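Local coordinates for modulator protein RSBR (Bacillus subtilis, PDB 2BNL), which regulates sigma-B in the response to salt and heat stress as a stressosome component, stimulating the RsbT kinase toward RsbS in vitro, at residues Q5-F10 with K93-K98; Q9-N14 with I52-V57; K27-Q32 with A85-E90. All coordinates share one frame; numbering follows the deposited sequence.

Interaction 1 of 3, residues Q5-F10 with K93-K98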
loop_
_atom_site.group_PDB
_atom_site.type_symbol
_atom_site.label_atom_id
_atom_site.label_comp_id
_atom_site.label_asym_id
_atom_site.label_seq_id
_atom_site.Cartn_x
_atom_site.Cartn_y
_atom_site.Cartn_z
ATOM N N GLN A 5 -19.492 4.712 4.935
ATOM C CA GLN A 5 -20.354 5.906 4.765
ATOM C C GLN A 5 -19.658 7.214 5.132
ATOM O O GLN A 5 -19.738 8.220 4.400
ATOM C CB GLN A 5 -21.634 5.756 5.524
ATOM C CG GLN A 5 -22.491 7.000 5.394
ATOM C CD GLN A 5 -23.797 6.869 6.083
ATOM O OE1 GLN A 5 -24.197 5.741 6.513
ATOM N NE2 GLN A 5 -24.493 8.013 6.211
ATOM N N THR A 6 -18.975 7.209 6.269
ATOM C CA THR A 6 -18.347 8.441 6.753
ATOM C C THR A 6 -17.268 8.994 5.771
ATOM O O THR A 6 -17.292 10.140 5.414
ATOM C CB THR A 6 -17.737 8.233 8.222
ATOM O OG1 THR A 6 -18.810 7.928 9.100
ATOM C CG2 THR A 6 -17.129 9.570 8.726
ATOM N N VAL A 7 -16.342 8.147 5.330
ATOM C CA VAL A 7 -15.311 8.555 4.436
ATOM C C VAL A 7 -15.914 8.875 3.090
ATOM O O VAL A 7 -15.609 9.876 2.470
ATOM C CB VAL A 7 -14.191 7.470 4.367
ATOM C CG1 VAL A 7 -13.218 7.687 3.231
ATOM C CG2 VAL A 7 -13.452 7.383 5.774
ATOM N N TYR A 8 -16.771 7.981 2.598
ATOM C CA TYR A 8 -17.392 8.222 1.266
ATOM C C TYR A 8 -18.059 9.576 1.222
ATOM O O TYR A 8 -17.860 10.356 0.273
ATOM C CB TYR A 8 -18.393 7.054 0.904
ATOM C CG TYR A 8 -19.016 7.176 -0.472
ATOM C CD1 TYR A 8 -18.471 6.458 -1.563
ATOM C CD2 TYR A 8 -20.016 8.121 -0.728
ATOM C CE1 TYR A 8 -18.989 6.577 -2.804
ATOM C CE2 TYR A 8 -20.536 8.293 -2.012
ATOM C CZ TYR A 8 -20.021 7.505 -3.039
ATOM O OH TYR A 8 -20.461 7.647 -4.309
ATOM N N GLN A 9 -18.876 9.876 2.238
ATOM C CA GLN A 9 -19.556 11.156 2.313
ATOM C C GLN A 9 -18.651 12.377 2.328
ATOM O O GLN A 9 -18.925 13.354 1.697
ATOM C CB GLN A 9 -20.490 11.155 3.486
ATOM C CG GLN A 9 -20.744 12.525 4.045
ATOM C CD GLN A 9 -21.670 12.561 5.291
ATOM O OE1 GLN A 9 -21.472 11.865 6.344
ATOM N NE2 GLN A 9 -22.656 13.372 5.162
ATOM N N PHE A 10 -17.511 12.275 3.000
ATOM C CA PHE A 10 -16.606 13.352 3.012
ATOM C C PHE A 10 -16.001 13.548 1.646
ATOM O O PHE A 10 -15.892 14.657 1.168
ATOM C CB PHE A 10 -15.527 13.149 4.115
ATOM C CG PHE A 10 -14.628 14.312 4.251
ATOM C CD1 PHE A 10 -14.885 15.294 5.202
ATOM C CD2 PHE A 10 -13.557 14.478 3.397
ATOM C CE1 PHE A 10 -14.023 16.400 5.290
ATOM C CE2 PHE A 10 -12.719 15.591 3.477
ATOM C CZ PHE A 10 -12.940 16.542 4.416
ATOM N N LYS A 93 -3.322 10.066 3.237
ATOM C CA LYS A 93 -2.737 10.743 4.364
ATOM C C LYS A 93 -3.077 12.208 4.393
ATOM O O LYS A 93 -3.329 12.802 5.494
ATOM C CB LYS A 93 -1.215 10.546 4.360
ATOM C CG LYS A 93 -0.865 9.119 4.629
ATOM C CD LYS A 93 0.663 9.055 4.652
ATOM C CE LYS A 93 1.182 7.737 4.232
ATOM N NZ LYS A 93 2.672 7.985 4.169
ATOM N N ARG A 94 -3.159 12.775 3.182
ATOM C CA ARG A 94 -3.589 14.096 3.039
ATOM C C ARG A 94 -5.066 14.308 3.283
ATOM O O ARG A 94 -5.451 15.315 3.838
ATOM C CB ARG A 94 -3.098 14.651 1.716
ATOM C CG ARG A 94 -1.556 14.881 1.819
ATOM C CD ARG A 94 -0.910 15.566 0.621
ATOM N NE ARG A 94 0.549 15.272 0.604
ATOM C CZ ARG A 94 1.477 15.952 -0.084
ATOM N NH1 ARG A 94 1.156 17.034 -0.793
ATOM N NH2 ARG A 94 2.736 15.581 -0.022
ATOM N N LEU A 95 -5.874 13.323 2.930
ATOM C CA LEU A 95 -7.287 13.320 3.241
ATOM C C LEU A 95 -7.467 13.178 4.774
ATOM O O LEU A 95 -8.312 13.853 5.402
ATOM C CB LEU A 95 -7.968 12.179 2.461
ATOM C CG LEU A 95 -9.355 11.828 3.032
ATOM C CD1 LEU A 95 -10.244 12.973 2.605
ATOM C CD2 LEU A 95 -9.922 10.555 2.555
ATOM N N TYR A 96 -6.652 12.319 5.401
ATOM C CA TYR A 96 -6.648 12.249 6.828
ATOM C C TYR A 96 -6.466 13.627 7.513
ATOM O O TYR A 96 -7.237 14.015 8.375
ATOM C CB TYR A 96 -5.630 11.226 7.354
ATOM C CG TYR A 96 -5.389 11.406 8.822
ATOM C CD1 TYR A 96 -6.312 10.910 9.779
ATOM C CD2 TYR A 96 -4.275 12.099 9.272
ATOM C CE1 TYR A 96 -6.097 11.078 11.100
ATOM C CE2 TYR A 96 -4.067 12.289 10.632
ATOM C CZ TYR A 96 -4.979 11.743 11.520
ATOM O OH TYR A 96 -4.740 11.884 12.832
ATOM N N THR A 97 -5.467 14.357 7.114
ATOM C CA THR A 97 -5.184 15.710 7.707
ATOM C C THR A 97 -6.450 16.604 7.555
ATOM O O THR A 97 -6.877 17.214 8.527
ATOM C CB THR A 97 -3.993 16.304 7.002
ATOM O OG1 THR A 97 -2.871 15.433 7.145
ATOM C CG2 THR A 97 -3.580 17.694 7.560
ATOM N N LYS A 98 -7.077 16.610 6.351
ATOM C CA LYS A 98 -8.316 17.346 6.112
ATOM C C LYS A 98 -9.414 16.923 7.045
ATOM O O LYS A 98 -10.024 17.764 7.730
ATOM C CB LYS A 98 -8.870 17.238 4.665
ATOM C CG LYS A 98 -8.019 17.812 3.560
ATOM C CD LYS A 98 -7.312 19.119 4.021
ATOM C CE LYS A 98 -6.627 19.969 2.900
ATOM N NZ LYS A 98 -5.849 20.983 3.621
#

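Interaction 2 of 3, residues Q9-N14 with I52-V57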
loop_
_atom_site.group_PDB
_atom_site.type_symbol
_atom_site.label_atom_id
_atom_site.label_comp_id
_atom_site.label_asym_id
_atom_site.label_seq_id
_atom_site.Cartn_x
_atom_site.Cartn_y
_atom_site.Cartn_z
ATOM N N GLN A 9 -18.876 9.876 2.238
ATOM C CA GLN A 9 -19.556 11.156 2.313
ATOM C C GLN A 9 -18.651 12.377 2.328
ATOM O O GLN A 9 -18.925 13.354 1.697
ATOM C CB GLN A 9 -20.490 11.155 3.486
ATOM C CG GLN A 9 -20.744 12.525 4.045
ATOM C CD GLN A 9 -21.670 12.561 5.291
ATOM O OE1 GLN A 9 -21.472 11.865 6.344
ATOM N NE2 GLN A 9 -22.656 13.372 5.162
ATOM N N PHE A 10 -17.511 12.275 3.000
ATOM C CA PHE A 10 -16.606 13.352 3.012
ATOM C C PHE A 10 -16.001 13.548 1.646
ATOM O O PHE A 10 -15.892 14.657 1.168
ATOM C CB PHE A 10 -15.527 13.149 4.115
ATOM C CG PHE A 10 -14.628 14.312 4.251
ATOM C CD1 PHE A 10 -14.885 15.294 5.202
ATOM C CD2 PHE A 10 -13.557 14.478 3.397
ATOM C CE1 PHE A 10 -14.023 16.400 5.290
ATOM C CE2 PHE A 10 -12.719 15.591 3.477
ATOM C CZ PHE A 10 -12.940 16.542 4.416
ATOM N N ILE A 11 -15.641 12.481 0.963
ATOM C CA ILE A 11 -15.143 12.600 -0.405
ATOM C C ILE A 11 -16.186 13.198 -1.287
ATOM O O ILE A 11 -15.844 14.144 -2.021
ATOM C CB ILE A 11 -14.633 11.263 -0.982
ATOM C CG1 ILE A 11 -13.480 10.743 -0.097
ATOM C CG2 ILE A 11 -14.282 11.357 -2.530
ATOM C CD1 ILE A 11 -13.285 9.193 -0.313
ATOM N N ALA A 12 -17.454 12.692 -1.244
ATOM C CA ALA A 12 -18.527 13.217 -2.074
ATOM C C ALA A 12 -18.734 14.736 -1.872
ATOM O O ALA A 12 -18.972 15.419 -2.854
ATOM C CB ALA A 12 -19.818 12.490 -1.853
ATOM N N GLU A 13 -18.606 15.237 -0.626
ATOM C CA GLU A 13 -18.856 16.620 -0.288
ATOM C C GLU A 13 -17.676 17.554 -0.512
ATOM O O GLU A 13 -17.862 18.713 -0.443
ATOM C CB GLU A 13 -19.312 16.750 1.174
ATOM C CG GLU A 13 -20.645 16.163 1.311
ATOM C CD GLU A 13 -21.051 15.846 2.727
ATOM O OE1 GLU A 13 -20.223 16.051 3.673
ATOM O OE2 GLU A 13 -22.206 15.307 2.861
ATOM N N ASN A 14 -16.518 17.016 -0.863
ATOM C CA ASN A 14 -15.262 17.799 -0.927
ATOM C C ASN A 14 -14.495 17.488 -2.177
ATOM O O ASN A 14 -13.275 17.435 -2.154
ATOM C CB ASN A 14 -14.449 17.487 0.325
ATOM C CG ASN A 14 -15.160 18.030 1.622
ATOM O OD1 ASN A 14 -15.127 19.239 1.877
ATOM N ND2 ASN A 14 -15.787 17.131 2.423
ATOM N N ILE A 52 -13.204 6.543 -9.357
ATOM C CA ILE A 52 -13.052 5.194 -8.737
ATOM C C ILE A 52 -13.568 5.105 -7.309
ATOM O O ILE A 52 -14.369 4.210 -6.983
ATOM C CB ILE A 52 -11.628 4.632 -8.847
ATOM C CG1 ILE A 52 -11.273 4.345 -10.322
ATOM C CG2 ILE A 52 -11.433 3.441 -7.933
ATOM C CD1 ILE A 52 -9.773 4.431 -10.655
ATOM N N LEU A 53 -13.209 6.080 -6.507
ATOM C CA LEU A 53 -13.608 6.101 -5.134
ATOM C C LEU A 53 -15.109 6.188 -5.048
ATOM O O LEU A 53 -15.717 5.467 -4.250
ATOM C CB LEU A 53 -12.923 7.262 -4.391
ATOM C CG LEU A 53 -11.424 7.308 -4.346
ATOM C CD1 LEU A 53 -10.987 8.572 -3.560
ATOM C CD2 LEU A 53 -10.739 6.125 -3.869
ATOM N N LEU A 54 -15.715 7.055 -5.865
ATOM C CA LEU A 54 -17.170 7.319 -5.793
ATOM C C LEU A 54 -18.034 6.066 -6.216
ATOM O O LEU A 54 -19.184 5.995 -5.887
ATOM C CB LEU A 54 -17.488 8.600 -6.595
ATOM C CG LEU A 54 -16.999 9.863 -5.855
ATOM C CD1 LEU A 54 -17.270 11.054 -6.735
ATOM C CD2 LEU A 54 -17.650 10.081 -4.420
ATOM N N LEU A 55 -17.435 5.134 -6.960
ATOM C CA LEU A 55 -18.023 3.851 -7.347
ATOM C C LEU A 55 -17.779 2.765 -6.336
ATOM O O LEU A 55 -18.318 1.726 -6.472
ATOM C CB LEU A 55 -17.413 3.406 -8.689
ATOM C CG LEU A 55 -17.766 4.252 -9.903
ATOM C CD1 LEU A 55 -16.817 3.879 -11.087
ATOM C CD2 LEU A 55 -19.246 4.031 -10.281
ATOM N N SER A 56 -16.939 3.015 -5.347
ATOM C CA SER A 56 -16.364 1.964 -4.425
ATOM C C SER A 56 -16.880 1.897 -2.995
ATOM O O SER A 56 -16.156 1.472 -2.049
ATOM C CB SER A 56 -14.840 2.060 -4.462
ATOM O OG SER A 56 -14.358 1.866 -5.761
ATOM N N VAL A 57 -18.115 2.356 -2.766
ATOM C CA VAL A 57 -18.596 2.422 -1.370
ATOM C C VAL A 57 -18.677 0.998 -0.701
ATOM O O VAL A 57 -18.439 0.885 0.462
ATOM C CB VAL A 57 -19.965 3.183 -1.229
ATOM C CG1 VAL A 57 -21.120 2.365 -1.670
ATOM C CG2 VAL A 57 -20.180 3.664 0.159
#

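Interaction 3 of 3, residues K27-Q32 with A85-E90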
loop_
_atom_site.group_PDB
_atom_site.type_symbol
_atom_site.label_atom_id
_atom_site.label_comp_id
_atom_site.label_asym_id
_atom_site.label_seq_id
_atom_site.Cartn_x
_atom_site.Cartn_y
_atom_site.Cartn_z
ATOM N N LYS A 27 2.046 16.613 -8.473
ATOM C CA LYS A 27 2.976 17.559 -8.991
ATOM C C LYS A 27 4.222 17.633 -8.132
ATOM O O LYS A 27 5.345 17.637 -8.631
ATOM C CB LYS A 27 2.281 18.894 -9.109
ATOM C CG LYS A 27 1.281 18.959 -10.263
ATOM C CD LYS A 27 0.469 20.298 -10.214
ATOM C CE LYS A 27 1.364 21.448 -10.240
ATOM N NZ LYS A 27 0.683 22.750 -10.584
ATOM N N GLU A 28 4.021 17.684 -6.816
ATOM C CA GLU A 28 5.146 17.726 -5.846
ATOM C C GLU A 28 6.021 16.519 -6.021
ATOM O O GLU A 28 7.230 16.603 -6.069
ATOM C CB GLU A 28 4.569 17.781 -4.414
ATOM C CG GLU A 28 5.542 17.828 -3.309
ATOM C CD GLU A 28 4.866 17.706 -1.905
ATOM O OE1 GLU A 28 3.648 18.062 -1.715
ATOM O OE2 GLU A 28 5.540 17.153 -1.025
ATOM N N LEU A 29 5.395 15.371 -6.142
ATOM C CA LEU A 29 6.155 14.168 -6.314
ATOM C C LEU A 29 6.876 14.096 -7.640
ATOM O O LEU A 29 8.030 13.550 -7.699
ATOM C CB LEU A 29 5.271 12.926 -6.109
ATOM C CG LEU A 29 4.749 12.688 -4.715
ATOM C CD1 LEU A 29 3.653 11.594 -4.755
ATOM C CD2 LEU A 29 5.863 12.319 -3.811
ATOM N N SER A 30 6.244 14.630 -8.690
ATOM C CA SER A 30 6.871 14.567 -10.036
ATOM C C SER A 30 8.204 15.348 -10.118
ATOM O O SER A 30 9.044 15.050 -10.931
ATOM C CB SER A 30 5.921 15.048 -11.154
ATOM O OG SER A 30 5.685 16.440 -11.118
ATOM N N GLU A 31 8.311 16.365 -9.279
ATOM C CA GLU A 31 9.516 17.185 -9.174
ATOM C C GLU A 31 10.742 16.434 -8.769
ATOM O O GLU A 31 11.835 16.867 -9.072
ATOM C CB GLU A 31 9.261 18.348 -8.250
ATOM C CG GLU A 31 8.349 19.370 -8.842
ATOM C CD GLU A 31 8.972 20.147 -10.087
ATOM O OE1 GLU A 31 10.234 20.118 -10.404
ATOM O OE2 GLU A 31 8.171 20.842 -10.734
ATOM N N GLN A 32 10.586 15.277 -8.170
ATOM C CA GLN A 32 11.688 14.402 -7.874
ATOM C C GLN A 32 11.913 13.364 -8.976
ATOM O O GLN A 32 12.774 12.513 -8.812
ATOM C CB GLN A 32 11.412 13.608 -6.559
ATOM C CG GLN A 32 11.209 14.454 -5.291
ATOM C CD GLN A 32 12.330 15.544 -5.125
ATOM O OE1 GLN A 32 12.028 16.734 -4.994
ATOM N NE2 GLN A 32 13.608 15.128 -5.141
ATOM N N ALA A 85 2.591 3.994 -5.993
ATOM C CA ALA A 85 2.300 3.551 -4.632
ATOM C C ALA A 85 2.636 4.656 -3.628
ATOM O O ALA A 85 1.931 4.889 -2.714
ATOM C CB ALA A 85 3.074 2.279 -4.338
ATOM N N THR A 86 3.662 5.458 -3.876
ATOM C CA THR A 86 3.934 6.596 -3.010
ATOM C C THR A 86 2.833 7.627 -3.069
ATOM O O THR A 86 2.423 8.105 -2.030
ATOM C CB THR A 86 5.333 7.206 -3.356
ATOM O OG1 THR A 86 6.306 6.145 -3.361
ATOM C CG2 THR A 86 5.732 8.409 -2.411
ATOM N N ALA A 87 2.359 7.973 -4.278
ATOM C CA ALA A 87 1.280 8.879 -4.479
ATOM C C ALA A 87 -0.004 8.501 -3.812
ATOM O O ALA A 87 -0.656 9.280 -3.105
ATOM C CB ALA A 87 1.008 9.091 -5.980
ATOM N N LEU A 88 -0.423 7.286 -4.066
ATOM C CA LEU A 88 -1.652 6.816 -3.419
ATOM C C LEU A 88 -1.579 6.862 -1.870
ATOM O O LEU A 88 -2.619 7.178 -1.229
ATOM C CB LEU A 88 -2.022 5.434 -3.929
ATOM C CG LEU A 88 -2.314 5.337 -5.397
ATOM C CD1 LEU A 88 -3.106 4.065 -5.792
ATOM C CD2 LEU A 88 -3.144 6.543 -5.879
ATOM N N ALA A 89 -0.456 6.445 -1.307
ATOM C CA ALA A 89 -0.179 6.540 0.193
ATOM C C ALA A 89 -0.356 7.990 0.696
ATOM O O ALA A 89 -1.069 8.272 1.662
ATOM C CB ALA A 89 1.179 5.982 0.530
ATOM N N GLU A 90 0.240 8.940 -0.036
ATOM C CA GLU A 90 0.086 10.339 0.296
ATOM C C GLU A 90 -1.335 10.864 0.097
ATOM O O GLU A 90 -1.741 11.728 0.866
ATOM C CB GLU A 90 1.069 11.239 -0.569
ATOM C CG GLU A 90 2.353 11.459 -0.088
ATOM C CD GLU A 90 2.370 11.855 1.419
ATOM O OE1 GLU A 90 1.929 12.964 1.799
ATOM O OE2 GLU A 90 2.789 10.971 2.208
#

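Interaction 1 of 3, residues Q5-F10 with K93-K98
The short helical segments 5-10 and 93-98 run at right angles, 90° between their N-to-C directions, with axes 12.1 Å apart at closest approach, and F10 and L95 make the closest approach across the gap. This is the all-helical globin-like fold of the RsbR N-terminal domain, in which helix 5-13 packs against helix 81-100. At this separation the backbones do not touch, and the ends of side chains bridge the gap. The F10 ring is turned away from its own N (chi1 -175°), which carries it outward to helix 81-100, and L95 CD1 comes obliquely to the ring, 3.7 Å from both F10 CD2 and F10 CE2. The two side chains run past each other from their separate helices. At the far end of the ring F10 CZ rests 4.1 Å from K98 CB; the lysine chain bends at chi2 (-37°) and carries its amine off from the ring, leaving CB as the atom in touch. M99 also touches F10. V7 makes the looser approach, on the side where F119 of helix 109-135 packs against it, while F120 of that helix touches L95. No hydrogen bond crosses the interface. The other methyl of the leucine, L95 CD2, lies 4.4 Å from V7 CG1.

Interaction 2 of 3, residues Q9-N14 with I52-V57
I11 and L53, both buried, make the tight side of this contact, in which four apolar side chains meet without a hydrogen bond between the segments. I11 uses both of its branches. Its CG1 stands anti to the carbonyl carbon (chi1 -60°) and takes CD1 to within 4.0 Å of L53 CD1, the two side chains crossing at about a right angle; the other branch, CG2, lies 4.1 Å from L54 CD2. In the globin-like helical fold, this is where the end of helix 5-13 meets the last turn or so of helix 39-54, and helix 109-135 backs the buried half, with F119 against I11 and F120 against L53. The outer half is more open. There L54 CD2 reaches over the backbone of A12, 4.0 Å from A12 CA, and both residues are partly exposed. Q9 and E13 lie on the exposed side, where Q9 NE2 donates to the syn side of E13 OE2 at 3.0 Å, one helical turn along. N14 ND2 gives F10 O a bond of 2.8 Å, nearly straight at 160°, and sits above the centre of the F10 ring. S56, by contrast, is buried, and its hydroxyl is satisfied within its own segment: S56 OG donates to I52 O at 2.6 Å, from above the carbonyl plane.

Interaction 3 of 3, residues K27-Q32 with A85-E90
L29 spreads its two methyl groups over the surface of helix 81-100, CD1 lying against A87 and CD2 against T86. In this globin-like helical domain the contact joins the last part of helix 15-30 to the first half of helix 81-100, and nearly all of it passes through this one leucine. Its CG is anti to the carbonyl carbon (chi1 -67°), and the extended chain beyond divides at the branch so that each methyl finds a different neighbour. CD1 presses on the backbone as much as on a side chain: it is 3.6 Å from A87 CA and 3.8 Å from A87 CB. With only a methyl on A87, the approach is close: the CA atoms of L29 and A87 are 7.4 Å apart. T86 takes part through its methyl, L29 CD2 to T86 CG2 being 4.2 Å, with the two side chains crossing at a slant. The threonine hydroxyl is engaged elsewhere, since T86 OG1 is hydrogen-bonded to K82 O within its own helix. Beside the leucine, two acidic groups face the same region, E28 OE2 lying 6.2 Å from E90 OE1. Both carboxylates form salt bridges with R94, E28 OE1 to R94 NH1 and E90 OE1 to R94 NE, an arrangement that would be expected to ease their mutual repulsion. On the side of helix 15-30 turned from the contact, K27 O accepts two bonds from the same face of its plane, a backbone one from E31 N and one from S30 OG at 2.8 Å.

In the fold
From the N terminus, helix 5-13 enters two contacts in succession. Interaction 1 closes the longest loop, spanning 82 residues to reach helix 81-100, while interaction 2 sets out from the same helix, sharing Q9 and F10, and returns sooner, to the end of helix 39-54. The two also meet directly, where Y8 OH probably hydrogen-bonds to L54 O. Interaction 3 begins on the next helix, 15-30, and lies wholly within the span of interaction 1, but it crosses interaction 2, since their segments alternate. Interactions 1 and 3 share helix 81-100 and meet through R94. Interactions 2 and 3 do not touch; their centres are about 21 Å apart, on opposite sides of the chain's centre.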